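PDB 6OTU: glucose-6-phosphate isomerase from Chlamydia trachomatis D/UW-3/CX, which catalyses the reversible isomerisation of glucose-6-phosphate to fructose-6-phosphate, the second step of glycolysis. Local coordinates for residues 49-54 and 301-306; 59-64 and 322-327; 81-86 and 483-488; 307-310 and 314-317. All coordinates share one frame; numbering follows the deposited sequence.

Contact 1: 49-54 and 301-306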
loop_
_atom_site.group_PDB
_atom_site.type_symbol
_atom_site.label_atom_id
_atom_site.label_comp_id
_atom_site.label_asym_id
_atom_site.label_seq_id
_atom_site.Cartn_x
_atom_site.Cartn_y
_atom_site.Cartn_z
ATOM N N LEU A 49 -27.795 -1.041 5.464
ATOM C CA LEU A 49 -28.375 -1.659 4.278
ATOM C C LEU A 49 -27.856 -3.082 4.225
ATOM O O LEU A 49 -26.645 -3.309 4.258
ATOM C CB LEU A 49 -27.994 -0.889 3.003
ATOM C CG LEU A 49 -28.261 -1.520 1.626
ATOM C CD1 LEU A 49 -29.721 -1.879 1.449
ATOM C CD2 LEU A 49 -27.790 -0.577 0.495
ATOM N N SER A 50 -28.751 -4.054 4.187
ATOM C CA SER A 50 -28.311 -5.437 4.121
ATOM C C SER A 50 -29.006 -6.086 2.937
ATOM O O SER A 50 -30.243 -6.173 2.888
ATOM C CB SER A 50 -28.554 -6.172 5.447
ATOM O OG SER A 50 -29.713 -6.960 5.399
ATOM N N VAL A 51 -28.195 -6.504 1.968
ATOM C CA VAL A 51 -28.665 -6.908 0.652
ATOM C C VAL A 51 -27.497 -7.559 -0.082
ATOM O O VAL A 51 -26.326 -7.287 0.221
ATOM C CB VAL A 51 -29.251 -5.698 -0.113
ATOM C CG1 VAL A 51 -28.157 -4.849 -0.746
ATOM C CG2 VAL A 51 -30.259 -6.145 -1.149
ATOM N N GLU A 52 -27.821 -8.478 -1.001
ATOM C CA GLU A 52 -26.855 -9.138 -1.885
ATOM C C GLU A 52 -25.721 -9.816 -1.115
ATOM O O GLU A 52 -24.578 -9.881 -1.576
ATOM C CB GLU A 52 -26.305 -8.153 -2.921
ATOM C CG GLU A 52 -27.366 -7.592 -3.901
ATOM C CD GLU A 52 -28.038 -8.666 -4.783
ATOM O OE1 GLU A 52 -29.160 -8.410 -5.273
ATOM O OE2 GLU A 52 -27.464 -9.762 -4.989
ATOM N N GLY A 53 -26.047 -10.349 0.061
ATOM C CA GLY A 53 -25.073 -11.030 0.896
ATOM C C GLY A 53 -24.228 -10.146 1.794
ATOM O O GLY A 53 -23.289 -10.656 2.422
ATOM N N PHE A 54 -24.520 -8.841 1.876
ATOM C CA PHE A 54 -23.738 -7.919 2.688
ATOM C C PHE A 54 -24.636 -7.160 3.651
ATOM O O PHE A 54 -25.824 -6.968 3.401
ATOM C CB PHE A 54 -23.001 -6.859 1.864
ATOM C CG PHE A 54 -22.089 -7.401 0.825
ATOM C CD1 PHE A 54 -20.779 -7.731 1.136
ATOM C CD2 PHE A 54 -22.520 -7.537 -0.479
ATOM C CE1 PHE A 54 -19.930 -8.220 0.169
ATOM C CE2 PHE A 54 -21.675 -8.022 -1.458
ATOM C CZ PHE A 54 -20.374 -8.364 -1.134
ATOM N N ASP A 301 -23.932 -5.988 -10.608
ATOM C CA ASP A 301 -24.344 -5.264 -11.810
ATOM C C ASP A 301 -25.851 -5.030 -11.825
ATOM O O ASP A 301 -26.316 -3.922 -12.104
ATOM C CB ASP A 301 -23.936 -6.025 -13.073
ATOM C CG ASP A 301 -22.426 -6.196 -13.208
ATOM O OD1 ASP A 301 -21.666 -5.528 -12.470
ATOM O OD2 ASP A 301 -22.010 -7.028 -14.045
ATOM N N ALA A 302 -26.636 -6.074 -11.542
ATOM C CA ALA A 302 -28.082 -5.890 -11.551
ATOM C C ALA A 302 -28.530 -5.012 -10.387
ATOM O O ALA A 302 -29.415 -4.163 -10.544
ATOM C CB ALA A 302 -28.785 -7.246 -11.518
ATOM N N HIS A 303 -27.901 -5.179 -9.222
ATOM C CA HIS A 303 -28.320 -4.442 -8.035
ATOM C C HIS A 303 -28.016 -2.952 -8.155
ATOM O O HIS A 303 -28.739 -2.131 -7.574
ATOM C CB HIS A 303 -27.646 -5.046 -6.801
ATOM C CG HIS A 303 -27.676 -4.164 -5.586
ATOM N ND1 HIS A 303 -28.766 -4.089 -4.744
ATOM C CD2 HIS A 303 -26.735 -3.348 -5.058
ATOM C CE1 HIS A 303 -28.499 -3.245 -3.762
ATOM N NE2 HIS A 303 -27.274 -2.778 -3.933
ATOM N N ALA A 304 -26.970 -2.587 -8.915
ATOM C CA ALA A 304 -26.536 -1.195 -9.050
ATOM C C ALA A 304 -27.517 -0.321 -9.827
ATOM O O ALA A 304 -27.302 0.900 -9.890
ATOM C CB ALA A 304 -25.168 -1.124 -9.727
ATOM N N LEU A 305 -28.564 -0.908 -10.428
ATOM C CA LEU A 305 -29.635 -0.170 -11.088
ATOM C C LEU A 305 -30.749 0.249 -10.133
ATOM O O LEU A 305 -31.738 0.849 -10.580
ATOM C CB LEU A 305 -30.257 -1.004 -12.223
ATOM C CG LEU A 305 -29.510 -1.249 -13.538
ATOM C CD1 LEU A 305 -28.736 -0.014 -14.001
ATOM C CD2 LEU A 305 -28.598 -2.445 -13.417
ATOM N N THR A 306 -30.622 -0.073 -8.851
ATOM C CA THR A 306 -31.629 0.282 -7.861
ATOM C C THR A 306 -31.669 1.796 -7.674
ATOM O O THR A 306 -30.662 2.391 -7.291
ATOM C CB THR A 306 -31.325 -0.418 -6.537
ATOM O OG1 THR A 306 -31.327 -1.837 -6.742
ATOM C CG2 THR A 306 -32.347 -0.039 -5.459
HETATM O O HOH W 1 -30.625 -5.766 -5.270
#

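Contact 2: 59-64 and 322-327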
loop_
_atom_site.group_PDB
_atom_site.type_symbol
_atom_site.label_atom_id
_atom_site.label_comp_id
_atom_site.label_asym_id
_atom_site.label_seq_id
_atom_site.Cartn_x
_atom_site.Cartn_y
_atom_site.Cartn_z
ATOM N N ALA A 59 -23.593 4.438 10.151
ATOM C CA ALA A 59 -23.877 5.285 11.297
ATOM C C ALA A 59 -22.630 6.035 11.772
ATOM O O ALA A 59 -22.753 7.074 12.432
ATOM C CB ALA A 59 -24.474 4.437 12.424
ATOM N N THR A 60 -21.438 5.550 11.437
ATOM C CA THR A 60 -20.198 6.223 11.810
ATOM C C THR A 60 -19.672 7.161 10.716
ATOM O O THR A 60 -18.515 7.576 10.780
ATOM C CB THR A 60 -19.138 5.183 12.180
ATOM O OG1 THR A 60 -19.068 4.181 11.155
ATOM C CG2 THR A 60 -19.491 4.505 13.510
ATOM N N GLU A 61 -20.486 7.485 9.709
ATOM C CA GLU A 61 -20.221 8.596 8.797
ATOM C C GLU A 61 -20.930 9.840 9.315
ATOM O O GLU A 61 -21.962 9.750 9.983
ATOM C CB GLU A 61 -20.716 8.301 7.377
ATOM C CG GLU A 61 -20.141 7.055 6.722
ATOM C CD GLU A 61 -18.839 7.314 6.018
ATOM O OE1 GLU A 61 -18.361 8.473 6.039
ATOM O OE2 GLU A 61 -18.275 6.350 5.457
ATOM N N ARG A 62 -20.363 11.009 9.009
ATOM C CA ARG A 62 -20.910 12.287 9.478
ATOM C C ARG A 62 -22.058 12.728 8.566
ATOM O O ARG A 62 -21.990 13.733 7.852
ATOM C CB ARG A 62 -19.816 13.345 9.543
ATOM C CG ARG A 62 -18.692 13.011 10.508
ATOM C CD ARG A 62 -17.804 14.220 10.789
ATOM N NE ARG A 62 -18.428 15.178 11.694
ATOM C CZ ARG A 62 -17.850 16.306 12.094
ATOM N NH1 ARG A 62 -16.641 16.611 11.643
ATOM N NH2 ARG A 62 -18.476 17.130 12.931
ATOM N N VAL A 63 -23.138 11.951 8.604
ATOM C CA VAL A 63 -24.321 12.211 7.788
ATOM C C VAL A 63 -25.564 12.036 8.653
ATOM O O VAL A 63 -25.595 11.195 9.560
ATOM C CB VAL A 63 -24.370 11.294 6.543
ATOM C CG1 VAL A 63 -23.249 11.654 5.571
ATOM C CG2 VAL A 63 -24.280 9.822 6.939
ATOM N N ASP A 64 -26.576 12.861 8.395
ATOM C CA ASP A 64 -27.894 12.751 9.007
ATOM C C ASP A 64 -28.934 12.716 7.890
ATOM O O ASP A 64 -28.593 12.752 6.700
ATOM C CB ASP A 64 -28.152 13.899 9.999
ATOM C CG ASP A 64 -27.947 15.288 9.371
ATOM O OD1 ASP A 64 -27.932 15.390 8.129
ATOM O OD2 ASP A 64 -27.821 16.285 10.119
ATOM N N VAL A 322 -18.381 11.060 -2.081
ATOM C CA VAL A 322 -18.498 12.428 -2.587
ATOM C C VAL A 322 -18.718 13.400 -1.434
ATOM O O VAL A 322 -18.146 14.497 -1.409
ATOM C CB VAL A 322 -19.638 12.507 -3.626
ATOM C CG1 VAL A 322 -20.085 13.944 -3.853
ATOM C CG2 VAL A 322 -19.245 11.820 -4.930
ATOM N N TRP A 323 -19.545 13.003 -0.455
ATOM C CA TRP A 323 -19.717 13.795 0.766
ATOM C C TRP A 323 -18.384 14.026 1.461
ATOM O O TRP A 323 -18.016 15.165 1.758
ATOM C CB TRP A 323 -20.705 13.104 1.705
ATOM C CG TRP A 323 -20.851 13.711 3.079
ATOM C CD1 TRP A 323 -20.426 13.169 4.264
ATOM C CD2 TRP A 323 -21.524 14.942 3.424
ATOM N NE1 TRP A 323 -20.769 13.988 5.310
ATOM C CE2 TRP A 323 -21.440 15.083 4.828
ATOM C CE3 TRP A 323 -22.169 15.942 2.680
ATOM C CZ2 TRP A 323 -21.969 16.189 5.507
ATOM C CZ3 TRP A 323 -22.701 17.047 3.360
ATOM C CH2 TRP A 323 -22.598 17.153 4.760
ATOM N N ASN A 324 -17.627 12.956 1.692
ATOM C CA ASN A 324 -16.340 13.108 2.360
ATOM C C ASN A 324 -15.352 13.897 1.506
ATOM O O ASN A 324 -14.655 14.783 2.011
ATOM C CB ASN A 324 -15.773 11.730 2.703
ATOM C CG ASN A 324 -16.412 11.123 3.950
ATOM O OD1 ASN A 324 -16.829 11.835 4.865
ATOM N ND2 ASN A 324 -16.491 9.800 3.985
ATOM N N ARG A 325 -15.283 13.606 0.209
ATOM C CA ARG A 325 -14.230 14.192 -0.619
ATOM C C ARG A 325 -14.511 15.658 -0.943
ATOM O O ARG A 325 -13.695 16.534 -0.644
ATOM C CB ARG A 325 -14.057 13.379 -1.908
ATOM C CG ARG A 325 -13.135 14.008 -2.961
ATOM C CD ARG A 325 -11.690 14.153 -2.489
ATOM N NE ARG A 325 -10.786 14.106 -3.631
ATOM C CZ ARG A 325 -9.710 14.873 -3.809
ATOM N NH1 ARG A 325 -9.369 15.797 -2.921
ATOM N NH2 ARG A 325 -8.972 14.714 -4.898
ATOM N N ASN A 326 -15.658 15.939 -1.562
ATOM C CA ASN A 326 -15.975 17.291 -2.018
ATOM C C ASN A 326 -16.649 18.151 -0.955
ATOM O O ASN A 326 -16.429 19.362 -0.917
ATOM C CB ASN A 326 -16.883 17.243 -3.261
ATOM C CG ASN A 326 -16.339 16.323 -4.362
ATOM O OD1 ASN A 326 -16.875 15.227 -4.603
ATOM N ND2 ASN A 326 -15.273 16.762 -5.025
ATOM N N LEU A 327 -17.482 17.583 -0.103
ATOM C CA LEU A 327 -18.199 18.467 0.806
ATOM C C LEU A 327 -17.457 18.705 2.109
ATOM O O LEU A 327 -17.426 19.842 2.580
ATOM C CB LEU A 327 -19.600 17.924 1.061
ATOM C CG LEU A 327 -20.288 18.304 -0.250
ATOM C CD1 LEU A 327 -21.418 17.380 -0.582
ATOM C CD2 LEU A 327 -20.752 19.755 -0.189
HETATM O O HOH W 2 -18.849 11.240 6.644
#

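Contact 3: 81-86 and 483-488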
loop_
_atom_site.group_PDB
_atom_site.type_symbol
_atom_site.label_atom_id
_atom_site.label_comp_id
_atom_site.label_asym_id
_atom_site.label_seq_id
_atom_site.Cartn_x
_atom_site.Cartn_y
_atom_site.Cartn_z
ATOM N N ILE A 81 -28.288 6.853 -12.235
ATOM C CA ILE A 81 -28.868 5.572 -12.636
ATOM C C ILE A 81 -28.985 5.476 -14.160
ATOM O O ILE A 81 -28.715 4.421 -14.753
ATOM C CB ILE A 81 -30.235 5.362 -11.948
ATOM C CG1 ILE A 81 -30.058 5.199 -10.427
ATOM C CG2 ILE A 81 -30.980 4.173 -12.575
ATOM C CD1 ILE A 81 -29.317 3.935 -9.995
ATOM N N LYS A 82 -29.406 6.563 -14.819
ATOM C CA LYS A 82 -29.517 6.532 -16.273
ATOM C C LYS A 82 -28.150 6.316 -16.910
ATOM O O LYS A 82 -28.020 5.561 -17.879
ATOM C CB LYS A 82 -30.162 7.816 -16.798
ATOM N N GLN A 83 -27.110 6.934 -16.353
ATOM C CA GLN A 83 -25.777 6.732 -16.908
ATOM C C GLN A 83 -25.291 5.301 -16.683
ATOM O O GLN A 83 -24.614 4.732 -17.545
ATOM C CB GLN A 83 -24.799 7.747 -16.309
ATOM C CG GLN A 83 -25.113 9.210 -16.676
ATOM C CD GLN A 83 -24.023 10.161 -16.191
ATOM O OE1 GLN A 83 -22.875 10.084 -16.637
ATOM N NE2 GLN A 83 -24.375 11.049 -15.257
ATOM N N MET A 84 -25.629 4.699 -15.538
ATOM C CA MET A 84 -25.252 3.306 -15.301
ATOM C C MET A 84 -25.922 2.383 -16.312
ATOM O O MET A 84 -25.278 1.487 -16.868
ATOM C CB MET A 84 -25.607 2.893 -13.871
ATOM C CG MET A 84 -25.301 1.435 -13.508
ATOM S SD MET A 84 -23.569 0.908 -13.742
ATOM C CE MET A 84 -22.657 1.768 -12.432
ATOM N N GLU A 85 -27.213 2.600 -16.576
ATOM C CA GLU A 85 -27.887 1.829 -17.613
ATOM C C GLU A 85 -27.181 1.995 -18.946
ATOM O O GLU A 85 -26.830 1.008 -19.604
ATOM C CB GLU A 85 -29.339 2.269 -17.751
ATOM C CG GLU A 85 -30.251 1.801 -16.672
ATOM C CD GLU A 85 -31.691 2.127 -17.001
ATOM O OE1 GLU A 85 -32.166 1.668 -18.070
ATOM O OE2 GLU A 85 -32.333 2.854 -16.203
ATOM N N CYS A 86 -26.969 3.251 -19.353
ATOM C CA CYS A 86 -26.315 3.546 -20.623
ATOM C C CYS A 86 -24.996 2.791 -20.739
ATOM O O CYS A 86 -24.729 2.144 -21.759
ATOM C CB CYS A 86 -26.113 5.064 -20.763
ATOM S SG CYS A 86 -27.600 5.937 -21.438
ATOM N N GLN A 483 -19.138 7.657 -9.026
ATOM C CA GLN A 483 -18.448 8.903 -8.688
ATOM C C GLN A 483 -18.045 9.661 -9.954
ATOM O O GLN A 483 -18.230 10.881 -10.040
ATOM C CB GLN A 483 -17.235 8.621 -7.793
ATOM C CG GLN A 483 -17.602 7.973 -6.461
ATOM C CD GLN A 483 -16.488 7.966 -5.424
ATOM O OE1 GLN A 483 -16.746 8.140 -4.227
ATOM N NE2 GLN A 483 -15.255 7.754 -5.864
ATOM N N GLY A 484 -17.521 8.952 -10.955
ATOM C CA GLY A 484 -17.214 9.605 -12.219
ATOM C C GLY A 484 -18.445 10.197 -12.890
ATOM O O GLY A 484 -18.389 11.308 -13.426
ATOM N N PHE A 485 -19.573 9.458 -12.880
ATOM C CA PHE A 485 -20.818 9.965 -13.467
ATOM C C PHE A 485 -21.284 11.221 -12.752
ATOM O O PHE A 485 -21.829 12.144 -13.377
ATOM C CB PHE A 485 -21.930 8.912 -13.393
ATOM C CG PHE A 485 -21.685 7.695 -14.231
ATOM C CD1 PHE A 485 -20.978 7.781 -15.415
ATOM C CD2 PHE A 485 -22.184 6.460 -13.839
ATOM C CE1 PHE A 485 -20.762 6.662 -16.190
ATOM C CE2 PHE A 485 -21.968 5.333 -14.607
ATOM C CZ PHE A 485 -21.256 5.433 -15.789
ATOM N N CYS A 486 -21.075 11.266 -11.438
ATOM C CA CYS A 486 -21.486 12.414 -10.647
ATOM C C CYS A 486 -20.580 13.617 -10.930
ATOM O O CYS A 486 -21.070 14.715 -11.228
ATOM C CB CYS A 486 -21.473 12.042 -9.166
ATOM S SG CYS A 486 -22.091 13.319 -8.078
ATOM N N TRP A 487 -19.256 13.416 -10.863
ATOM C CA TRP A 487 -18.302 14.458 -11.244
ATOM C C TRP A 487 -18.442 14.886 -12.705
ATOM O O TRP A 487 -18.088 16.022 -13.048
ATOM C CB TRP A 487 -16.878 13.973 -10.973
ATOM C CG TRP A 487 -16.595 13.904 -9.512
ATOM C CD1 TRP A 487 -17.066 14.757 -8.554
ATOM C CD2 TRP A 487 -15.819 12.920 -8.825
ATOM N NE1 TRP A 487 -16.620 14.378 -7.320
ATOM C CE2 TRP A 487 -15.852 13.253 -7.450
ATOM C CE3 TRP A 487 -15.081 11.800 -9.235
ATOM C CZ2 TRP A 487 -15.176 12.507 -6.480
ATOM C CZ3 TRP A 487 -14.419 11.058 -8.280
ATOM C CH2 TRP A 487 -14.470 11.412 -6.912
ATOM N N GLY A 488 -18.952 14.014 -13.576
ATOM C CA GLY A 488 -19.026 14.336 -14.989
ATOM C C GLY A 488 -17.713 14.214 -15.735
ATOM O O GLY A 488 -17.503 14.922 -16.721
#

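Contact 4: 307-310 and 314-317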
loop_
_atom_site.group_PDB
_atom_site.type_symbol
_atom_site.label_atom_id
_atom_site.label_comp_id
_atom_site.label_asym_id
_atom_site.label_seq_id
_atom_site.Cartn_x
_atom_site.Cartn_y
_atom_site.Cartn_z
ATOM N N PRO A 307 -32.810 2.446 -7.894
ATOM C CA PRO A 307 -32.805 3.917 -7.975
ATOM C C PRO A 307 -32.650 4.633 -6.645
ATOM O O PRO A 307 -32.079 5.729 -6.637
ATOM C CB PRO A 307 -34.157 4.239 -8.623
ATOM C CG PRO A 307 -34.683 2.923 -9.133
ATOM C CD PRO A 307 -34.098 1.858 -8.290
ATOM N N LYS A 308 -33.152 4.088 -5.534
ATOM C CA LYS A 308 -32.986 4.739 -4.234
ATOM C C LYS A 308 -31.558 4.529 -3.735
ATOM O O LYS A 308 -31.128 3.385 -3.528
ATOM C CB LYS A 308 -34.001 4.215 -3.213
ATOM N N MET A 309 -30.825 5.640 -3.561
ATOM C CA MET A 309 -29.454 5.599 -3.044
ATOM C C MET A 309 -29.353 4.748 -1.779
ATOM O O MET A 309 -28.456 3.904 -1.653
ATOM C CB MET A 309 -28.959 7.021 -2.766
ATOM C CG MET A 309 -27.572 7.084 -2.153
ATOM S SD MET A 309 -27.153 8.740 -1.543
ATOM C CE MET A 309 -28.070 8.813 0.006
ATOM N N ARG A 310 -30.283 4.939 -0.838
ATOM C CA ARG A 310 -30.221 4.209 0.421
ATOM C C ARG A 310 -30.434 2.709 0.239
ATOM O O ARG A 310 -30.068 1.933 1.132
ATOM C CB ARG A 310 -31.229 4.788 1.423
ATOM C CG ARG A 310 -30.678 6.019 2.198
ATOM C CD ARG A 310 -31.626 6.549 3.290
ATOM N NE ARG A 310 -31.505 5.835 4.567
ATOM C CZ ARG A 310 -32.226 4.763 4.897
ATOM N NH1 ARG A 310 -33.124 4.272 4.050
ATOM N NH2 ARG A 310 -32.055 4.173 6.073
ATOM N N PRO A 314 -23.342 0.209 -4.233
ATOM C CA PRO A 314 -22.325 1.063 -4.864
ATOM C C PRO A 314 -22.737 2.523 -4.991
ATOM O O PRO A 314 -21.871 3.403 -4.904
ATOM C CB PRO A 314 -22.108 0.401 -6.231
ATOM C CG PRO A 314 -23.340 -0.344 -6.500
ATOM C CD PRO A 314 -23.861 -0.799 -5.178
ATOM N N LEU A 315 -24.028 2.810 -5.146
ATOM C CA LEU A 315 -24.473 4.194 -5.246
ATOM C C LEU A 315 -24.348 4.920 -3.910
ATOM O O LEU A 315 -23.952 6.088 -3.870
ATOM C CB LEU A 315 -25.921 4.245 -5.747
ATOM C CG LEU A 315 -26.401 5.667 -6.046
ATOM C CD1 LEU A 315 -25.418 6.339 -7.006
ATOM C CD2 LEU A 315 -27.811 5.665 -6.619
ATOM N N LEU A 316 -24.701 4.253 -2.808
ATOM C CA LEU A 316 -24.530 4.856 -1.489
ATOM C C LEU A 316 -23.056 5.086 -1.187
ATOM O O LEU A 316 -22.658 6.172 -0.755
ATOM C CB LEU A 316 -25.161 3.958 -0.419
ATOM C CG LEU A 316 -25.218 4.392 1.047
ATOM C CD1 LEU A 316 -25.679 5.839 1.192
ATOM C CD2 LEU A 316 -26.160 3.470 1.825
ATOM N N SER A 317 -22.227 4.069 -1.416
ATOM C CA SER A 317 -20.810 4.211 -1.128
ATOM C C SER A 317 -20.194 5.331 -1.966
ATOM O O SER A 317 -19.416 6.140 -1.453
ATOM C CB SER A 317 -20.107 2.878 -1.355
ATOM O OG SER A 317 -18.730 3.080 -1.594
#

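Contact 1: 49-54 and 301-306
Val51 and Glu52, at the turn of a beta hairpin, pack against the imidazole of His303 in the last part of helix 287-303, in a small, partly buried contact joining the hairpin to the helical layer beside it. The hairpin consists of strands 48-51 and 54-57, and a type I' turn from Val51 to Phe54 links them. The two side chains meet the imidazole at different atoms. Val51 CG1 lies 3.4 Å from His303 CE1, approaching obliquely, while Glu52 CG stands 3.8 Å from His303 CG in an off-centre CH-pi contact, 29° off the ring normal. His303 has its CG anti to the backbone N (chi1 164°), which carries the ring across to the hairpin. The chain of Glu52 is bent at chi2 and runs past the histidine in the opposite direction, its carboxylate plane turned 55° from the ring. One water joins their polar ends: it donates to Glu52 OE1 and lies 2.6 Å from His303 ND1, at the ring edge and in its plane. The other ring nitrogen, NE2, is hydrogen-bonded to the backbone N of Leu313. A type I turn runs from His303 to Thr306, whose OG1 donates to His303 O over 2.7 Å. Leu49 and Val51 also rest on Leu313 of helix 313-327, Phe54 reaches helix 466-487, and Leu305 packs on helix 80-89.

Contact 2: 59-64 and 322-327
Trp323 swings its indole out from helix 313-327 with chi1 near trans (172°), toward the loop residues Arg62 and Val63, and the chain of Glu61, folded at chi2, brings its carboxylate to the amide of Asn324. The indole is engaged in two ways. Val63 CG1 lies over one face of the five-membered ring in a CH-pi contact, 3.6 Å from its centroid and offset toward the rim. The indole NE1 makes a weak hydrogen bond to Arg62 O: the separation is 2.8 Å, but the N-H...O angle is only 125°. Arg62 is the centre of an inverse gamma turn, with a weak bond from Val63 N to Glu61 O. One residue farther along the helix, Asn324 ND2 donates to Glu61 OE1 over 3.1 Å at a fairly straight 160°. The carboxylate oxygen is met on its syn side, with the donor somewhat out of the carboxylate plane, and the two side chains cross nearly at right angles. A water between the segments donates to Glu61 OE1 and to Asn324 OD1, at 2.8 Å from the latter, and accepts from Arg62 N. It also lies at the edge of the indole, in the ring plane. Leu23 of helix 18-26 packs on Trp323, and the guanidinium of Arg62 leads away to Ile31 O. In this buried contact both ends of the Asn324 amide are engaged, OD1 by the water and ND2 by Glu61 OE1, which limits its rotation, while Glu61 OE1 receives two donors, an arrangement that would be expected to stabilise a charged carboxylate.

Contact 3: 81-86 and 483-488
Gln83 is the first residue of this turn of helix 80-89 to meet helix 466-487, where it packs on Phe485, and the CA atoms of the two lie 6.8 Å apart, the closest backbone approach of the contact. Gln83 CB sits over the centre of the phenyl face in a CH-pi contact, 3.8 Å from the centroid and 12° off the ring normal. The extended chain beyond CG (chi2 -173°) carries the amide past the ring to the base of the phenylalanine, the amide and ring planes 47° apart. There Gln83 OE1 lies 3.2 Å from Phe485 CD1, and NE2 makes a weak hydrogen bond of 3.3 Å to Phe485 O. The amide's main partner is outside the segments, Arg363, which donates to OE1; NE2 also bonds to Arg78 O. Met84 follows on the far part of the ring, where its backbone N is 3.8 Å from Phe485 CE2 and its CE makes apolar contact with the same carbon at 4.2 Å. Helix 466-487 ends soon after, Gly488 leaving it with a positive phi. Around this helix-helix junction, Leu80 and Met87 also border the buried phenyl ring, Met84 leans on His478, Ala481 and Phe482, and Ile81 turns to Leu315 of helix 313-327.

Contact 4: 307-310 and 314-317
Met309, Leu316 and Leu315 carry most of this contact, in which the loop leaving helix 287-303 turns back onto the first turn of helix 313-327. The CA atoms of Met309 and Leu316 are only 5.2 Å apart, and much of the touching is between side chain and backbone. The Met309 chain is straight as far as SD, with chi1 (177°) and chi2 both near trans, then bends at chi3 (77°). Its CG lies 3.8 Å from Leu316 CA, and the bend at the end of the chain brings CE to 4.0 Å from Leu316 CD1. The methionine and leucine side chains cross at about a right angle. Leu316 CB closes on the carbonyl oxygen of Met309 at 3.5 Å, and Leu316 CD2 lies farther off, near the carbonyl of Arg310. Leu315 works through a single methyl: its CD2 is 3.9 Å from Met309 CA and 4.2 Å from Met309 CB, with Pro307 O at the margin of the same methyl. The apolar group is continued by Leu68 and Leu71 of helix 65-77, which pack on Met309, and by Phe482 and Leu80, which border Leu315. Two polar links lie beside it, from Met309 N to the side chain of Gln72 and from Leu315 N to that of Asn312. No hydrogen bond spans the two segments, so what joins them across the tight connection is van der Waals and hydrophobic contact, with the backbone N atoms of Met309 and Leu315 bonded to side chains outside the two segments.

In the fold
From the N terminus, contact 1 closes a loop of some 250 residues between 49-54 and 301-306. Contact 2, opened at 59-64, closes at 322-327, and contact 3, opened at 81-86, closes only at 483-488; these three cross one another along the chain. Contact 4 is local: it follows contact 1 in series and falls within the spans of contacts 2 and 3. Contact 4 touches contact 1 through Pro314 and Arg310 and contact 3 through Ile81, Leu305 meets Met84 and Glu85 between contacts 1 and 3, and Asn326 and Trp487 join contacts 2 and 3. Together they tie the N-terminal hairpin, loop and helix 80-89 to helices 287-303, 313-327 and 466-487.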